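Local structure of serpin-12 (Manduca sexta, 6CJ7) at residues K78-N81 with E82-K86; V224-F227 with E228-Y232; K241-N244 with V245-L249. The protein probably inhibits serine proteases as a member of the serpin family and controls the prophenoloxidase activation system in larval hemolymph. All blocks are in the same frame, centred on the assembly; numbering follows the deposited sequence.

Contact 1 (K78-N81 with E82-K86); sequences KKVN and EEIQK
Lys78 runs extended from CB to CE and bends only at its end (chi4 -92°), which swings NZ to Glu82. The extended Glu82 chain crosses it at a slant and offers OE2, met by Lys78 NZ at 2.8 Å on the syn side of the carboxylate. Lys79 also bends at its last torsion, but Glu83 answers differently: a fold at chi2 (-51°) lays its chain beside that of Lys79, and Glu83 OE1 takes Lys79 NZ at 2.9 Å from the anti side, well out of the carboxylate plane. Lys86 NZ comes to the syn side of Glu83 OE2 at 3.1 Å, with a weaker bond to OE1, so one carboxylate is shared by two ammonium groups, a three-residue salt-bridge network. The Lys78-Glu82 and Lys79-Glu83 pairs are i to i+4 bridges on the last turns of helix 70-85, helix D of the serpin fold, whose backbone bonds include Gln85 N to Asn81 O at 2.9 Å. Val80 and Asn81 are buried, and both touch Phe41 of helix 40-51. Val80 CG1 approaches Ile84 CD1 at 4.2 Å. Asn81 gives its ND2 to the carbonyl of Asn118, while a water lies 3.0 Å from Asn81 OD1 and 3.1 Å from Gln85 OE1.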
# COMPACT_ATOMS: atom_id res chain seq x y z
N LYS A 78 11.67 11.79 -1.84
CA LYS A 78 12.79 11.94 -0.93
C LYS A 78 12.30 12.44 0.42
O LYS A 78 12.71 11.92 1.47
CB LYS A 78 13.86 12.89 -1.50
CG LYS A 78 15.08 13.04 -0.60
CD LYS A 78 16.17 13.86 -1.29
CE LYS A 78 17.33 14.12 -0.35
NZ LYS A 78 17.14 15.41 0.39
N LYS A 79 11.39 13.41 0.42
CA LYS A 79 10.92 13.97 1.69
C LYS A 79 10.01 12.99 2.42
O LYS A 79 10.09 12.87 3.65
CB LYS A 79 10.21 15.29 1.47
CG LYS A 79 10.08 16.07 2.77
CD LYS A 79 9.26 17.34 2.63
CE LYS A 79 8.98 17.90 4.00
NZ LYS A 79 8.43 16.82 4.87
N VAL A 80 9.14 12.27 1.69
CA VAL A 80 8.29 11.28 2.34
C VAL A 80 9.14 10.23 3.04
O VAL A 80 8.88 9.84 4.19
CB VAL A 80 7.34 10.64 1.31
CG1 VAL A 80 6.61 9.43 1.94
CG2 VAL A 80 6.35 11.67 0.79
N ASN A 81 10.19 9.77 2.36
CA ASN A 81 11.07 8.78 2.96
C ASN A 81 11.85 9.36 4.13
O ASN A 81 12.07 8.68 5.13
CB ASN A 81 11.99 8.21 1.89
CG ASN A 81 11.31 7.13 1.07
OD1 ASN A 81 10.64 6.27 1.63
ND2 ASN A 81 11.48 7.18 -0.25
N GLU A 82 12.28 10.63 4.02
CA GLU A 82 12.95 11.27 5.15
C GLU A 82 12.05 11.34 6.37
O GLU A 82 12.50 11.11 7.50
CB GLU A 82 13.41 12.67 4.74
CG GLU A 82 14.74 12.67 4.01
CD GLU A 82 15.03 13.99 3.33
OE1 GLU A 82 14.20 14.92 3.44
OE2 GLU A 82 16.10 14.11 2.69
N GLU A 83 10.77 11.67 6.17
CA GLU A 83 9.89 11.76 7.32
C GLU A 83 9.66 10.40 7.95
O GLU A 83 9.52 10.30 9.18
CB GLU A 83 8.55 12.40 6.95
CG GLU A 83 8.60 13.88 6.58
CD GLU A 83 9.32 14.76 7.61
OE1 GLU A 83 9.93 15.76 7.17
OE2 GLU A 83 9.30 14.47 8.82
N ILE A 84 9.60 9.34 7.14
CA ILE A 84 9.49 7.99 7.70
C ILE A 84 10.73 7.64 8.51
O ILE A 84 10.64 7.17 9.65
CB ILE A 84 9.26 6.97 6.57
CG1 ILE A 84 7.85 7.11 6.00
CG2 ILE A 84 9.51 5.57 7.08
CD1 ILE A 84 7.67 6.42 4.65
N GLN A 85 11.92 7.88 7.95
CA GLN A 85 13.14 7.44 8.62
C GLN A 85 13.47 8.28 9.84
O GLN A 85 14.29 7.85 10.66
CB GLN A 85 14.29 7.44 7.61
CG GLN A 85 14.09 6.34 6.59
CD GLN A 85 15.00 6.47 5.40
OE1 GLN A 85 14.69 5.98 4.31
NE2 GLN A 85 16.14 7.13 5.60
N LYS A 86 12.85 9.45 10.00
CA LYS A 86 13.07 10.22 11.22
C LYS A 86 12.38 9.60 12.43
O LYS A 86 12.70 9.97 13.56
CB LYS A 86 12.56 11.66 11.07
CG LYS A 86 13.47 12.58 10.30
CD LYS A 86 13.10 14.02 10.60
CE LYS A 86 12.50 14.71 9.39
NZ LYS A 86 11.79 15.97 9.78
O HOH W 1 11.79 5.03 4.06

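Contact 2 (V224-F227 with E228-Y232); sequences VLPF and EYNEY
Phe227 and Tyr232 meet across the base of a hairpin loop, a local contact held mainly by backbone bonds, between the end of strand 220-226 and the start of strand 232-239. Phe227 N donates to Tyr232 O at 2.9 Å in a nearly straight bond (171°). Inside this bond the chain reverses through a turn: Asn230 N reaches back to Phe227 O, also at 2.9 Å but more bent (132°). The backbone angles of Glu228 and Tyr229 are those of a type II beta turn, and Glu231 N to Glu228 O, at 3.2 Å, closes a second, overlapping turn. The two strands are neighbours in the B sheet of the serpin fold, and the hairpin is continued by backbone bonding between Leu225 and Leu234. With CG beside its own backbone N (chi1 -72°), the Phe227 ring lies along the Tyr232 backbone: CD1 lies 3.6 Å from Tyr232 O, which sits at the ring edge near its plane, and 3.8 Å from Tyr232 CB. The Tyr232 ring itself leads off elsewhere, and both rings meet Phe173 edge-to-face; Phe227 also stacks with Trp177, and Tyr232 has a cation-pi contact with Arg87. Around the other side of the turn, Asn230 swings its amide back over the strand end, placing OD1 3.4 Å from Pro226 CB. At the corner of the turn, Glu228 CG rests 3.7 Å above one face of the Tyr229 ring, toward its rim. Beyond CG the Glu228 chain stays extended, and its carboxylate forms a salt bridge with Arg90; Glu231 OE1 is taken up by Ser89 and Asn91.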
# COMPACT_ATOMS: atom_id res chain seq x y z
N VAL A 224 -11.16 8.14 13.20
CA VAL A 224 -9.72 8.27 13.02
C VAL A 224 -9.04 7.77 14.28
O VAL A 224 -9.21 8.35 15.36
CB VAL A 224 -9.32 9.73 12.74
CG1 VAL A 224 -7.81 9.85 12.60
CG2 VAL A 224 -10.04 10.28 11.51
N LEU A 225 -8.26 6.69 14.15
CA LEU A 225 -7.62 6.07 15.30
C LEU A 225 -6.12 6.36 15.28
O LEU A 225 -5.42 5.84 14.39
CB LEU A 225 -7.88 4.57 15.30
CG LEU A 225 -9.34 4.18 15.09
CD1 LEU A 225 -9.51 2.68 14.89
CD2 LEU A 225 -10.17 4.68 16.27
N PRO A 226 -5.58 7.16 16.19
CA PRO A 226 -4.16 7.54 16.08
C PRO A 226 -3.21 6.48 16.62
O PRO A 226 -3.49 5.78 17.60
CB PRO A 226 -4.07 8.82 16.93
CG PRO A 226 -5.48 9.19 17.28
CD PRO A 226 -6.27 7.92 17.24
N PHE A 227 -2.06 6.36 15.95
CA PHE A 227 -0.97 5.54 16.45
C PHE A 227 -0.03 6.42 17.27
O PHE A 227 -0.23 7.62 17.42
CB PHE A 227 -0.27 4.84 15.29
CG PHE A 227 -1.09 3.73 14.67
CD1 PHE A 227 -1.82 3.95 13.50
CD2 PHE A 227 -1.11 2.45 15.24
CE1 PHE A 227 -2.57 2.91 12.92
CE2 PHE A 227 -1.86 1.41 14.67
CZ PHE A 227 -2.58 1.65 13.51
N GLU A 228 1.02 5.79 17.82
CA GLU A 228 1.90 6.45 18.79
C GLU A 228 2.50 7.74 18.22
O GLU A 228 2.93 7.77 17.06
CB GLU A 228 3.03 5.49 19.20
CG GLU A 228 3.57 5.75 20.59
CD GLU A 228 4.80 4.92 20.97
OE1 GLU A 228 5.46 4.35 20.07
OE2 GLU A 228 5.12 4.85 22.17
N TYR A 229 2.50 8.79 19.04
CA TYR A 229 3.03 10.11 18.68
C TYR A 229 2.30 10.73 17.49
O TYR A 229 2.81 11.66 16.86
CB TYR A 229 4.54 10.05 18.42
CG TYR A 229 5.31 9.42 19.55
CD1 TYR A 229 5.26 9.96 20.83
CD2 TYR A 229 6.07 8.28 19.36
CE1 TYR A 229 5.95 9.39 21.89
CE2 TYR A 229 6.77 7.69 20.41
CZ TYR A 229 6.70 8.25 21.67
OH TYR A 229 7.39 7.67 22.71
N ASN A 230 1.10 10.23 17.21
CA ASN A 230 0.27 10.65 16.07
C ASN A 230 1.06 10.62 14.76
O ASN A 230 0.82 11.43 13.87
CB ASN A 230 -0.34 12.03 16.29
CG ASN A 230 -1.59 12.24 15.45
OD1 ASN A 230 -2.38 11.31 15.25
ND2 ASN A 230 -1.77 13.45 14.93
N GLU A 231 1.98 9.66 14.63
CA GLU A 231 2.74 9.54 13.39
C GLU A 231 1.87 9.04 12.25
O GLU A 231 2.01 9.47 11.10
CB GLU A 231 3.92 8.59 13.60
CG GLU A 231 4.98 9.17 14.51
CD GLU A 231 6.02 8.17 14.92
OE1 GLU A 231 5.82 6.95 14.66
OE2 GLU A 231 7.03 8.60 15.53
N TYR A 232 0.96 8.13 12.57
CA TYR A 232 0.06 7.51 11.61
C TYR A 232 -1.35 7.50 12.20
O TYR A 232 -1.53 7.58 13.42
CB TYR A 232 0.46 6.05 11.28
CG TYR A 232 1.91 5.91 10.88
CD1 TYR A 232 2.31 6.09 9.55
CD2 TYR A 232 2.88 5.60 11.82
CE1 TYR A 232 3.64 5.97 9.20
CE2 TYR A 232 4.21 5.49 11.48
CZ TYR A 232 4.58 5.66 10.16
OH TYR A 232 5.91 5.54 9.81

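Contact 3 (K241-N244 with V245-L249); sequences KSSN and VDALL
Asn244 reaches forward with its side chain to the first turn of helix 245-251 and caps it. Its CG stands between the backbone N and the carbonyl carbon (chi1 65°), a position that aims the amide along the chain at the NH groups opening the helix. With chi2 near 80° it is OD1 that faces them. Ala247 N donates to Asn244 OD1 at 3.0 Å along an almost straight N-H line (172°), yet arrives well above the amide plane and not on a lone pair. Asp246 N approaches the same OD1 at 3.1 Å in a weak, bent bond, so a single oxygen serves two backbone NH groups that have no helical carbonyl before them. The main chain of Asn244 continues the job: its O takes Leu248 N at 3.0 Å in the carbonyl plane, the first i to i+4 bond of the helix. This is an N-cap, with Asn244 as the capping residue. On the flank, the amide ND2 of Asn244 lies 3.9 Å from Ala247 CB, which Ser243 also approaches. Ser243 holds OG beside its own carbonyl carbon, which brings it to 3.8 Å from Ala247 CB and into a weak bond with Asn244 O. Asp246 sends its carboxylate away from the cap to a salt bridge with Arg376; a negative charge here, in the first helical turn, would probably also suit the helix dipole. Val245 and Leu248 face inward instead, packing on Pro239 at the end of strand 232-239 and on Leu360 of strand 359-365, while Leu249 touches that same leucine as well as Phe25 and Ala29 of helix 19-31.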
# COMPACT_ATOMS: atom_id res chain seq x y z
N LYS A 241 -26.37 1.59 6.41
CA LYS A 241 -27.24 0.52 5.95
C LYS A 241 -27.68 0.72 4.51
O LYS A 241 -27.84 -0.26 3.76
CB LYS A 241 -28.47 0.43 6.86
CG LYS A 241 -29.07 1.80 7.21
CD LYS A 241 -30.50 1.66 7.74
CE LYS A 241 -31.00 2.97 8.35
NZ LYS A 241 -31.61 3.90 7.37
N SER A 242 -27.87 1.97 4.09
CA SER A 242 -28.36 2.30 2.75
C SER A 242 -27.32 2.10 1.66
O SER A 242 -27.65 2.28 0.48
CB SER A 242 -28.83 3.76 2.73
OG SER A 242 -27.79 4.63 3.15
N SER A 243 -26.08 1.73 2.00
CA SER A 243 -25.02 1.68 1.01
C SER A 243 -24.22 0.39 1.21
O SER A 243 -24.58 -0.48 2.00
CB SER A 243 -24.13 2.92 1.11
OG SER A 243 -23.20 2.95 0.04
N ASN A 244 -23.12 0.28 0.46
CA ASN A 244 -22.22 -0.86 0.55
C ASN A 244 -20.80 -0.38 0.30
O ASN A 244 -20.56 0.73 -0.18
CB ASN A 244 -22.61 -1.95 -0.45
CG ASN A 244 -22.44 -1.50 -1.88
OD1 ASN A 244 -21.34 -1.50 -2.41
ND2 ASN A 244 -23.54 -1.10 -2.50
N VAL A 245 -19.84 -1.26 0.61
CA VAL A 245 -18.45 -0.85 0.69
C VAL A 245 -17.84 -0.56 -0.67
O VAL A 245 -16.91 0.25 -0.78
CB VAL A 245 -17.66 -1.93 1.47
CG1 VAL A 245 -17.59 -3.24 0.69
CG2 VAL A 245 -16.28 -1.43 1.83
N ASP A 246 -18.35 -1.17 -1.74
CA ASP A 246 -17.77 -0.87 -3.04
C ASP A 246 -18.30 0.44 -3.61
O ASP A 246 -17.54 1.18 -4.24
CB ASP A 246 -18.01 -2.05 -3.98
CG ASP A 246 -17.05 -3.19 -3.68
OD1 ASP A 246 -15.81 -2.95 -3.70
OD2 ASP A 246 -17.52 -4.31 -3.38
N ALA A 247 -19.58 0.76 -3.38
CA ALA A 247 -20.09 2.09 -3.67
C ALA A 247 -19.31 3.14 -2.89
O ALA A 247 -18.91 4.18 -3.44
CB ALA A 247 -21.57 2.17 -3.33
N LEU A 248 -19.09 2.89 -1.60
CA LEU A 248 -18.30 3.79 -0.78
C LEU A 248 -16.92 4.01 -1.38
O LEU A 248 -16.47 5.15 -1.54
CB LEU A 248 -18.20 3.23 0.64
CG LEU A 248 -17.20 3.90 1.57
CD1 LEU A 248 -17.61 5.35 1.81
CD2 LEU A 248 -17.11 3.14 2.88
N LEU A 249 -16.23 2.92 -1.72
CA LEU A 249 -14.85 3.05 -2.18
C LEU A 249 -14.77 3.81 -3.50
O LEU A 249 -13.87 4.64 -3.68
CB LEU A 249 -14.21 1.67 -2.31
CG LEU A 249 -12.82 1.66 -2.93
CD1 LEU A 249 -11.85 2.46 -2.06
CD2 LEU A 249 -12.33 0.24 -3.10

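The contacts follow one another along the chain. Contact 1, on helix 70-85, and contact 2, in the turn between strands 220-226 and 232-239, have centres about 17 Å apart and nearest atoms about 5 Å apart without touching. The loop after the helix joins their surroundings, since Arg87, Ser89, Arg90 and Asn91 reach contact 2. Contact 3 follows at the other end of strand 232-239, about 26 Å from contact 2 between centres, and lies on the opposite side of the chain's centre from contact 1, their centres about 34 Å apart. Strand 359-365 lends Leu363 to contact 2 and Leu360 to contact 3, so the B-sheet strands span the distance between the turn and the helix cap.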